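Long-range contacts in cellulosomal scaffoldin anchoring protein C (Acetivibrio cellulolyticus, PDB 4UYP), which anchors cellulosomes to the cell surface, this chain being its third cohesin domain, which binds the dockerin of the adaptor scaffoldin ScaB: residues C[13-18]-C[98-103]; C[27-32]-C[121-126]; C[37-42]-C[111-116]. All blocks are in the same frame, centred on the assembly; numbering follows the deposited sequence. Where two conformers were deposited one is given.

Contact 1 of 3, residues C[13-18]-C[98-103]; sequences AGSVVS and FKVSDS
Val17 and Phe98 form an antiparallel hydrogen-bonded pair where strands 16-24 and 91-100 run side by side in the jelly-roll beta-sandwich of the cohesin domain. Both are buried and pack on Ile139 of strand 133-141, which suits large apolar side chains. Val17 N gives a bond of 2.9 Å to Phe98 O, and Phe98 N returns one to Val17 O. Val16 and Lys99 make the next, non-hydrogen-bonded pair, with their side chains on the other face of the sheet. Past them Val100 N donates to Ser15 O at 2.8 Å, an almost straight bond (164° at the hydrogen). The CB of Val100 lies 3.6 Å from Ser15 O; CG1, placed trans to the backbone N (chi1 179°), reaches CA of Ala13 at 4.0 Å; CG2 heads back along the strand to meet Val17 CG1 at 4.1 Å. Branching at CB thus lets one short residue pack in both directions. Ser15 OG, also near CG2, is hydrogen-bonded to Lys12 O. Gly14 has a positive phi of 88°, at which a CB would collide with the preceding carbonyl. Its N makes weak bonds to both Val100 O and Ser101 O, while its CA rests 3.2 Å from Asp102 OD1.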
loop_
_atom_site.group_PDB
_atom_site.type_symbol
_atom_site.label_atom_id
_atom_site.label_comp_id
_atom_site.label_asym_id
_atom_site.label_seq_id
_atom_site.Cartn_x
_atom_site.Cartn_y
_atom_site.Cartn_z
ATOM N N ALA C 13 1.093 -16.620 18.665
ATOM C CA ALA C 13 2.066 -15.555 18.901
ATOM C C ALA C 13 3.462 -16.121 18.919
ATOM O O ALA C 13 3.717 -17.151 19.509
ATOM C CB ALA C 13 1.784 -14.954 20.302
ATOM N N GLY C 14 4.364 -15.392 18.257
ATOM C CA GLY C 14 5.753 -15.879 18.238
ATOM C C GLY C 14 6.110 -16.841 17.140
ATOM O O GLY C 14 7.285 -17.161 16.939
ATOM N N SER C 15 5.118 -17.366 16.371
ATOM C CA SER C 15 5.341 -18.373 15.378
ATOM C C SER C 15 5.706 -17.757 14.015
ATOM O O SER C 15 5.493 -16.554 13.771
ATOM C CB SER C 15 4.054 -19.270 15.186
ATOM O OG SER C 15 3.016 -18.507 14.533
ATOM N N VAL C 16 6.148 -18.636 13.132
ATOM C CA VAL C 16 6.286 -18.286 11.701
ATOM C C VAL C 16 5.151 -19.009 10.953
ATOM O O VAL C 16 4.983 -20.214 11.099
ATOM C CB VAL C 16 7.632 -18.655 11.115
ATOM C CG1 VAL C 16 7.607 -18.395 9.578
ATOM C CG2 VAL C 16 8.732 -17.807 11.747
ATOM N N VAL C 17 4.338 -18.233 10.231
ATOM C CA VAL C 17 3.233 -18.747 9.398
ATOM C C VAL C 17 3.574 -18.517 7.922
ATOM O O VAL C 17 4.453 -17.679 7.611
ATOM C CB VAL C 17 1.887 -18.107 9.743
ATOM C CG1 VAL C 17 1.570 -18.352 11.234
ATOM C CG2 VAL C 17 1.858 -16.603 9.517
ATOM N N SER C 18 2.935 -19.249 7.016
ATOM C CA SER C 18 3.244 -19.058 5.643
ATOM C C SER C 18 1.966 -18.682 4.858
ATOM O O SER C 18 0.866 -19.297 5.050
ATOM C CB SER C 18 3.884 -20.302 5.080
ATOM O OG SER C 18 4.998 -20.704 5.816
ATOM N N PHE C 98 5.849 -15.266 7.440
ATOM C CA PHE C 98 5.706 -14.111 8.347
ATOM C C PHE C 98 5.913 -14.525 9.817
ATOM O O PHE C 98 5.370 -15.559 10.258
ATOM C CB PHE C 98 4.278 -13.582 8.323
ATOM C CG PHE C 98 3.929 -12.717 7.121
ATOM C CD1 PHE C 98 4.400 -11.418 7.077
ATOM C CD2 PHE C 98 3.196 -13.191 6.078
ATOM C CE1 PHE C 98 4.042 -10.552 6.032
ATOM C CE2 PHE C 98 2.820 -12.297 4.995
ATOM C CZ PHE C 98 3.248 -11.020 5.012
ATOM N N LYS C 99 6.756 -13.805 10.511
ATOM C CA LYS C 99 6.839 -13.931 11.987
ATOM C C LYS C 99 5.716 -13.130 12.645
ATOM O O LYS C 99 5.608 -11.928 12.458
ATOM C CB LYS C 99 8.259 -13.353 12.419
ATOM C CG LYS C 99 8.362 -13.058 13.912
ATOM C CD LYS C 99 8.384 -14.344 14.629
ATOM C CE LYS C 99 8.754 -14.095 16.138
ATOM N NZ LYS C 99 7.938 -13.114 16.770
ATOM N N VAL C 100 4.867 -13.856 13.404
ATOM C CA VAL C 100 3.817 -13.246 14.206
ATOM C C VAL C 100 4.480 -12.666 15.497
ATOM O O VAL C 100 5.164 -13.424 16.203
ATOM C CB VAL C 100 2.756 -14.284 14.586
ATOM C CG1 VAL C 100 1.679 -13.618 15.436
ATOM C CG2 VAL C 100 2.142 -14.870 13.292
ATOM N N SER C 101 4.146 -11.405 15.748
ATOM C CA SER C 101 4.737 -10.778 16.956
ATOM C C SER C 101 4.561 -11.641 18.230
ATOM O O SER C 101 3.487 -12.250 18.421
ATOM C CB SER C 101 4.108 -9.496 17.106
ATOM O OG SER C 101 4.535 -8.889 18.356
ATOM N N ASP C 102 5.566 -11.626 19.063
ATOM C CA ASP C 102 5.422 -12.381 20.296
ATOM C C ASP C 102 4.340 -11.753 21.197
ATOM O O ASP C 102 3.815 -12.523 22.054
ATOM C CB ASP C 102 6.720 -12.255 21.140
ATOM C CG ASP C 102 7.848 -13.112 20.640
ATOM O OD1 ASP C 102 7.814 -13.747 19.553
ATOM O OD2 ASP C 102 8.921 -13.153 21.384
ATOM N N SER C 103 3.965 -10.492 21.021
ATOM C CA SER C 103 2.929 -9.875 21.835
ATOM C C SER C 103 1.523 -9.962 21.294
ATOM O O SER C 103 0.581 -9.450 21.904
ATOM C CB SER C 103 3.338 -8.448 22.115
ATOM O OG SER C 103 3.222 -7.694 20.910
#

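Contact 2 of 3, residues C[27-32]-C[121-126]; sequences PKSGIY and FYYSGT
The type I beta turn from Pro27 to Gly30 rests against Tyr123, at the corner that the chain turns there, near the end of strand 109-122. Pro27 CB meets the edge of the Tyr123 ring, in its plane, 3.7 Å from CE1, and CG lies close to the same atom, an apolar contact that suits proline. The turn is closed by Gly30 N bonding to Pro27 O at 2.9 Å, and Gly30 then takes a phi of 108°, where any side chain would strike the carbonyl before it. Ile31 points its CB away from the other segment, yet its CD1 still reaches Phe121 CD2 at 4.2 Å. This is the end of the cohesin beta-sandwich at which strand 33-39 is about to begin beside strand 109-122, and Tyr32 N already bonds to Tyr122 O at 2.8 Å. Tyr32 CB points toward the corner and lies 3.4 Å from Tyr123 O; CG opposite the backbone N (chi1 -176°) then carries the ring along Ser124 and Gly125, CD2 3.7 Å from Gly125 N. Arg83 gives hydrogen bonds to Ser29 O and Tyr123 O. Tyr32 OH bonds to Asp59 of a ScaB chain, whose Asn52 donates to Gly125 O.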
loop_
_atom_site.group_PDB
_atom_site.type_symbol
_atom_site.label_atom_id
_atom_site.label_comp_id
_atom_site.label_asym_id
_atom_site.label_seq_id
_atom_site.Cartn_x
_atom_site.Cartn_y
_atom_site.Cartn_z
ATOM N N PRO C 27 -2.937 -16.547 -18.296
ATOM C CA PRO C 27 -3.115 -16.595 -19.776
ATOM C C PRO C 27 -2.113 -17.570 -20.331
ATOM O O PRO C 27 -0.906 -17.543 -20.056
ATOM C CB PRO C 27 -2.810 -15.150 -20.202
ATOM C CG PRO C 27 -1.939 -14.570 -19.085
ATOM C CD PRO C 27 -2.641 -15.172 -17.864
ATOM N N LYS C 28 -2.610 -18.433 -21.292
ATOM C CA LYS C 28 -1.680 -19.369 -21.891
ATOM C C LYS C 28 -0.608 -18.739 -22.793
ATOM O O LYS C 28 0.449 -19.361 -23.023
ATOM C CB LYS C 28 -2.491 -20.465 -22.690
ATOM C CG LYS C 28 -3.533 -21.121 -21.754
ATOM C CD LYS C 28 -2.827 -21.850 -20.641
ATOM C CE LYS C 28 -3.880 -22.837 -20.043
ATOM N NZ LYS C 28 -3.418 -23.424 -18.760
ATOM N N SER C 29 -0.885 -17.511 -23.224
ATOM C CA SER C 29 0.147 -16.812 -23.990
ATOM C C SER C 29 1.288 -16.326 -23.146
ATOM O O SER C 29 2.335 -15.921 -23.670
ATOM C CB SER C 29 -0.508 -15.631 -24.754
ATOM O OG SER C 29 -1.108 -14.666 -23.954
ATOM N N GLY C 30 1.047 -16.257 -21.828
ATOM C CA GLY C 30 2.187 -16.020 -20.926
ATOM C C GLY C 30 2.216 -14.626 -20.302
ATOM O O GLY C 30 1.921 -13.611 -20.970
ATOM N N ILE C 31 2.639 -14.605 -19.011
ATOM C CA ILE C 31 2.950 -13.357 -18.339
ATOM C C ILE C 31 4.450 -13.135 -18.488
ATOM O O ILE C 31 5.260 -14.016 -18.070
ATOM C CB ILE C 31 2.593 -13.452 -16.824
ATOM C CG1 ILE C 31 1.096 -13.782 -16.617
ATOM C CG2 ILE C 31 2.998 -12.123 -16.179
ATOM C CD1 ILE C 31 0.766 -14.133 -15.102
ATOM N N TYR C 32 4.816 -12.037 -19.164
ATOM C CA TYR C 32 6.222 -11.729 -19.381
ATOM C C TYR C 32 6.869 -10.987 -18.202
ATOM O O TYR C 32 8.086 -11.084 -18.005
ATOM C CB TYR C 32 6.221 -10.844 -20.672
ATOM C CG TYR C 32 7.572 -10.456 -21.202
ATOM C CD1 TYR C 32 8.465 -11.469 -21.652
ATOM C CD2 TYR C 32 8.005 -9.155 -21.259
ATOM C CE1 TYR C 32 9.692 -11.109 -22.209
ATOM C CE2 TYR C 32 9.240 -8.768 -21.841
ATOM C CZ TYR C 32 10.072 -9.765 -22.287
ATOM O OH TYR C 32 11.287 -9.459 -22.855
ATOM N N PHE C 121 0.741 -6.499 -14.111
ATOM C CA PHE C 121 1.007 -7.739 -14.877
ATOM C C PHE C 121 1.020 -7.430 -16.362
ATOM O O PHE C 121 0.150 -6.657 -16.812
ATOM C CB PHE C 121 -0.053 -8.765 -14.626
ATOM C CG PHE C 121 -0.057 -9.328 -13.214
ATOM C CD1 PHE C 121 -0.627 -8.602 -12.174
ATOM C CD2 PHE C 121 0.443 -10.543 -12.982
ATOM C CE1 PHE C 121 -0.583 -9.202 -10.870
ATOM C CE2 PHE C 121 0.455 -11.135 -11.718
ATOM C CZ PHE C 121 -0.026 -10.412 -10.672
ATOM N N TYR C 122 2.001 -7.977 -17.054
ATOM C CA TYR C 122 2.203 -7.638 -18.522
ATOM C C TYR C 122 2.301 -8.916 -19.342
ATOM O O TYR C 122 3.043 -9.831 -19.022
ATOM C CB TYR C 122 3.439 -6.824 -18.701
ATOM C CG TYR C 122 3.244 -5.360 -18.299
ATOM C CD1 TYR C 122 3.284 -4.946 -16.940
ATOM C CD2 TYR C 122 2.904 -4.409 -19.257
ATOM C CE1 TYR C 122 3.013 -3.641 -16.624
ATOM C CE2 TYR C 122 2.600 -3.117 -18.901
ATOM C CZ TYR C 122 2.678 -2.726 -17.598
ATOM O OH TYR C 122 2.368 -1.418 -17.196
ATOM N N TYR C 123 1.593 -8.935 -20.467
ATOM C CA TYR C 123 1.786 -9.982 -21.501
ATOM C C TYR C 123 3.081 -9.754 -22.311
ATOM O O TYR C 123 3.615 -10.736 -22.802
ATOM C CB TYR C 123 0.682 -9.729 -22.551
ATOM C CG TYR C 123 -0.732 -10.048 -22.109
ATOM C CD1 TYR C 123 -1.125 -11.349 -21.735
ATOM C CD2 TYR C 123 -1.701 -9.010 -22.113
ATOM C CE1 TYR C 123 -2.422 -11.614 -21.369
ATOM C CE2 TYR C 123 -3.040 -9.335 -21.757
ATOM C CZ TYR C 123 -3.354 -10.620 -21.415
ATOM O OH TYR C 123 -4.666 -10.939 -21.016
ATOM N N SER C 124 3.605 -8.497 -22.362
ATOM C CA SER C 124 4.837 -8.184 -23.106
ATOM C C SER C 124 5.296 -6.862 -22.579
ATOM O O SER C 124 4.646 -6.282 -21.668
ATOM C CB SER C 124 4.417 -8.016 -24.613
ATOM O OG SER C 124 3.718 -6.761 -24.735
ATOM N N GLY C 125 6.391 -6.344 -23.098
ATOM C CA GLY C 125 6.894 -5.115 -22.568
ATOM C C GLY C 125 5.891 -3.977 -22.710
ATOM O O GLY C 125 6.048 -2.945 -21.951
ATOM N N THR C 126 4.947 -3.985 -23.680
ATOM C CA THR C 126 4.048 -2.873 -23.827
ATOM C C THR C 126 2.612 -3.213 -23.658
ATOM O O THR C 126 1.712 -2.342 -23.954
ATOM C CB THR C 126 4.229 -2.177 -25.224
ATOM O OG1 THR C 126 4.082 -3.201 -26.214
ATOM C CG2 THR C 126 5.618 -1.585 -25.323
#

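Contact 3 of 3, residues C[37-42]-C[111-116]; sequences RTNFDP and NITTNS. With EPE (4-(2-hydroxyethyl)-1-piperazine ethanesulfonic acid), chain U.
With CG trans to the backbone N in Asn115 (chi1 -171°) and trans to the carbonyl carbon in Asn39 (chi1 -69°), the two amides meet across antiparallel strands. Asn115 ND2 donates to a lone pair of Asn39 OD1 at 2.9 Å, within that carbonyl's plane, although the amide planes are turned 46° apart. Asparagine suits both places because one amide can donate and accept: Asn115 OD1 accepts from Ala117 N, and Asn39 ND2 also bonds Gly71 O. A water 2.7 Å from Asn39 OD1 can bridge it to Thr113 OG1, itself hydrogen-bonded to Ser116 of the second subunit, another copy of this protein. Asn115 ND2 serves twice, bonding also to O2S of EPE, a buffer molecule probably from the crystallisation liquor, at 2.7 Å. Arg37 NH1, at 3.0 Å, and Asn39 ND2 both donate to EPE O1S, and Asn115 ND2 of the second subunit bonds EPE too. Arg37 runs alongside Asn115, pointing the same way. The strands are joined by reciprocal backbone bonds between Asn39 and Thr113, and by Asn115 N to Arg37 O at 2.9 Å. Phe40 CB packs on Ile112 CD1 at 3.8 Å. Arg37 NH2 bonds to Val25 O of a ScaB chain, consistent with a dockerin-binding face on this antiparallel pair, strands 33-39 and 109-122 of the cohesin jelly roll.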
loop_
_atom_site.group_PDB
_atom_site.type_symbol
_atom_site.label_atom_id
_atom_site.label_comp_id
_atom_site.label_asym_id
_atom_site.label_seq_id
_atom_site.Cartn_x
_atom_site.Cartn_y
_atom_site.Cartn_z
ATOM N N ARG C 37 2.991 -6.461 -4.823
ATOM C CA ARG C 37 3.368 -5.967 -3.484
ATOM C C ARG C 37 2.247 -6.187 -2.529
ATOM O O ARG C 37 1.079 -5.959 -2.866
ATOM C CB ARG C 37 3.608 -4.474 -3.621
ATOM C CG ARG C 37 3.998 -3.936 -2.231
ATOM C CD ARG C 37 4.377 -2.455 -2.201
ATOM N NE ARG C 37 5.538 -2.240 -3.015
ATOM C CZ ARG C 37 6.196 -1.110 -2.941
ATOM N NH1 ARG C 37 5.865 -0.088 -2.136
ATOM N NH2 ARG C 37 7.278 -0.910 -3.694
ATOM N N THR C 38 2.607 -6.694 -1.354
ATOM C CA THR C 38 1.654 -6.905 -0.214
ATOM C C THR C 38 2.026 -5.948 0.878
ATOM O O THR C 38 3.203 -5.779 1.216
ATOM C CB THR C 38 1.789 -8.324 0.452
ATOM O OG1 THR C 38 3.094 -8.529 0.945
ATOM C CG2 THR C 38 1.443 -9.433 -0.617
ATOM N N ASN C 39 1.017 -5.331 1.538
ATOM C CA ASN C 39 1.271 -4.655 2.814
ATOM C C ASN C 39 0.744 -5.464 4.011
ATOM O O ASN C 39 -0.108 -6.313 3.867
ATOM C CB ASN C 39 0.543 -3.265 2.788
ATOM C CG ASN C 39 1.227 -2.306 1.763
ATOM O OD1 ASN C 39 0.671 -2.154 0.636
ATOM N ND2 ASN C 39 2.349 -1.757 2.095
ATOM N N PHE C 40 1.313 -5.017 5.094
ATOM C CA PHE C 40 0.952 -5.617 6.407
ATOM C C PHE C 40 1.326 -4.618 7.489
ATOM O O PHE C 40 2.147 -3.717 7.312
ATOM C CB PHE C 40 1.741 -6.938 6.650
ATOM C CG PHE C 40 3.267 -6.785 6.524
ATOM C CD1 PHE C 40 3.883 -6.942 5.207
ATOM C CD2 PHE C 40 4.136 -6.485 7.650
ATOM C CE1 PHE C 40 5.286 -6.835 5.090
ATOM C CE2 PHE C 40 5.515 -6.385 7.498
ATOM C CZ PHE C 40 6.097 -6.551 6.197
ATOM N N ASP C 41 0.663 -4.771 8.661
ATOM C CA ASP C 41 1.022 -3.992 9.819
ATOM C C ASP C 41 2.257 -4.411 10.491
ATOM O O ASP C 41 2.301 -5.565 10.956
ATOM C CB ASP C 41 -0.198 -3.974 10.835
ATOM C CG ASP C 41 0.138 -3.165 12.073
ATOM O OD1 ASP C 41 1.271 -3.006 12.517
ATOM O OD2 ASP C 41 -0.914 -2.971 12.806
ATOM N N PRO C 42 3.421 -3.697 10.407
ATOM C CA PRO C 42 4.679 -4.221 10.802
ATOM C C PRO C 42 4.915 -4.434 12.294
ATOM O O PRO C 42 5.924 -5.007 12.669
ATOM C CB PRO C 42 5.696 -3.200 10.164
ATOM C CG PRO C 42 4.896 -1.968 10.238
ATOM C CD PRO C 42 3.525 -2.277 9.919
ATOM N N ASN C 111 -4.607 -8.274 8.207
ATOM C CA ASN C 111 -4.929 -8.228 6.758
ATOM C C ASN C 111 -3.622 -8.115 5.941
ATOM O O ASN C 111 -2.792 -7.194 6.179
ATOM C CB ASN C 111 -5.750 -6.946 6.568
ATOM C CG ASN C 111 -7.094 -7.083 7.259
ATOM O OD1 ASN C 111 -8.041 -7.630 6.653
ATOM N ND2 ASN C 111 -7.187 -6.554 8.451
ATOM N N ILE C 112 -3.480 -9.081 5.031
ATOM C CA ILE C 112 -2.254 -9.062 4.134
ATOM C C ILE C 112 -2.864 -8.737 2.761
ATOM O O ILE C 112 -3.609 -9.475 2.167
ATOM C CB ILE C 112 -1.638 -10.505 4.162
ATOM C CG1 ILE C 112 -1.312 -10.991 5.598
ATOM C CG2 ILE C 112 -0.381 -10.490 3.345
ATOM C CD1 ILE C 112 -0.417 -10.087 6.465
ATOM N N THR C 113 -2.525 -7.502 2.404
ATOM C CA THR C 113 -3.269 -6.805 1.335
ATOM C C THR C 113 -2.504 -6.583 0.036
ATOM O O THR C 113 -1.390 -6.192 0.119
ATOM C CB THR C 113 -3.730 -5.356 1.863
ATOM O OG1 THR C 113 -2.679 -4.567 2.320
ATOM C CG2 THR C 113 -4.714 -5.545 3.125
ATOM N N THR C 114 -3.119 -6.839 -1.088
ATOM C CA THR C 114 -2.473 -6.496 -2.424
ATOM C C THR C 114 -2.461 -4.984 -2.634
ATOM O O THR C 114 -3.557 -4.372 -2.499
ATOM C CB THR C 114 -3.229 -7.165 -3.498
ATOM O OG1 THR C 114 -3.326 -8.595 -3.301
ATOM C CG2 THR C 114 -2.454 -6.939 -4.860
ATOM N N ASN C 115 -1.354 -4.414 -2.999
ATOM C CA ASN C 115 -1.205 -2.947 -3.215
ATOM C C ASN C 115 -1.364 -2.692 -4.734
ATOM O O ASN C 115 -0.422 -2.958 -5.475
ATOM C CB ASN C 115 0.074 -2.459 -2.612
ATOM C CG ASN C 115 0.195 -0.925 -2.606
ATOM O OD1 ASN C 115 -0.309 -0.338 -3.636
ATOM N ND2 ASN C 115 0.861 -0.353 -1.688
ATOM N N SER C 116 -2.496 -2.102 -5.161
ATOM C CA SER C 116 -2.744 -1.926 -6.616
ATOM C C SER C 116 -1.825 -0.851 -7.158
ATOM O O SER C 116 -1.680 -0.866 -8.394
ATOM C CB SER C 116 -4.242 -1.698 -6.895
ATOM O OG SER C 116 -4.492 -0.538 -6.197
HETATM N N1 EPE U . 5.490 4.687 0.529
HETATM C C2 EPE U . 6.553 4.787 -0.436
HETATM C C3 EPE U . 6.779 6.325 -0.663
HETATM N N4 EPE U . 7.268 6.855 0.633
HETATM C C5 EPE U . 6.625 6.456 1.860
HETATM C C6 EPE U . 5.337 5.772 1.482
HETATM C C7 EPE U . 8.429 7.787 0.682
HETATM C C8 EPE U . 9.579 6.948 1.246
HETATM O O8 EPE U . 9.598 7.180 2.675
HETATM C C9 EPE U . 4.334 3.792 0.496
HETATM C C10 EPE U . 4.593 2.328 0.028
HETATM S S EPE U . 3.231 1.342 0.266
HETATM O O1S EPE U . 3.682 0.021 -0.133
HETATM O O2S EPE U . 2.162 1.819 -0.632
HETATM O O3S EPE U . 2.847 1.360 1.679
HETATM O O HOH W 1 -1.861 -2.979 0.208
HETATM O O HOH W 2 -1.584 -6.583 8.749
#

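All three contacts lie in one cohesin domain and reach the same sheet. Segments 13-18, 27-32 and 37-42 come first along the chain, and 98-103, 111-116 and 121-126 later, so contact 1 alternates with the other two, while contact 3 falls within the span of contact 2. Contacts 2 and 3, centres about 24 Å apart, share strand 109-122, which neighbours strand 33-39. Contact 1 joins strands 16-24 and 91-100 on the opposite side of the chain's centre from contact 2, about 35 Å between centres. It meets contact 3 inside the sandwich, through the edge-to-face pair Phe98 and Phe40, while contact 2 stays separate; contacts 2 and 3 each reach a ScaB chain.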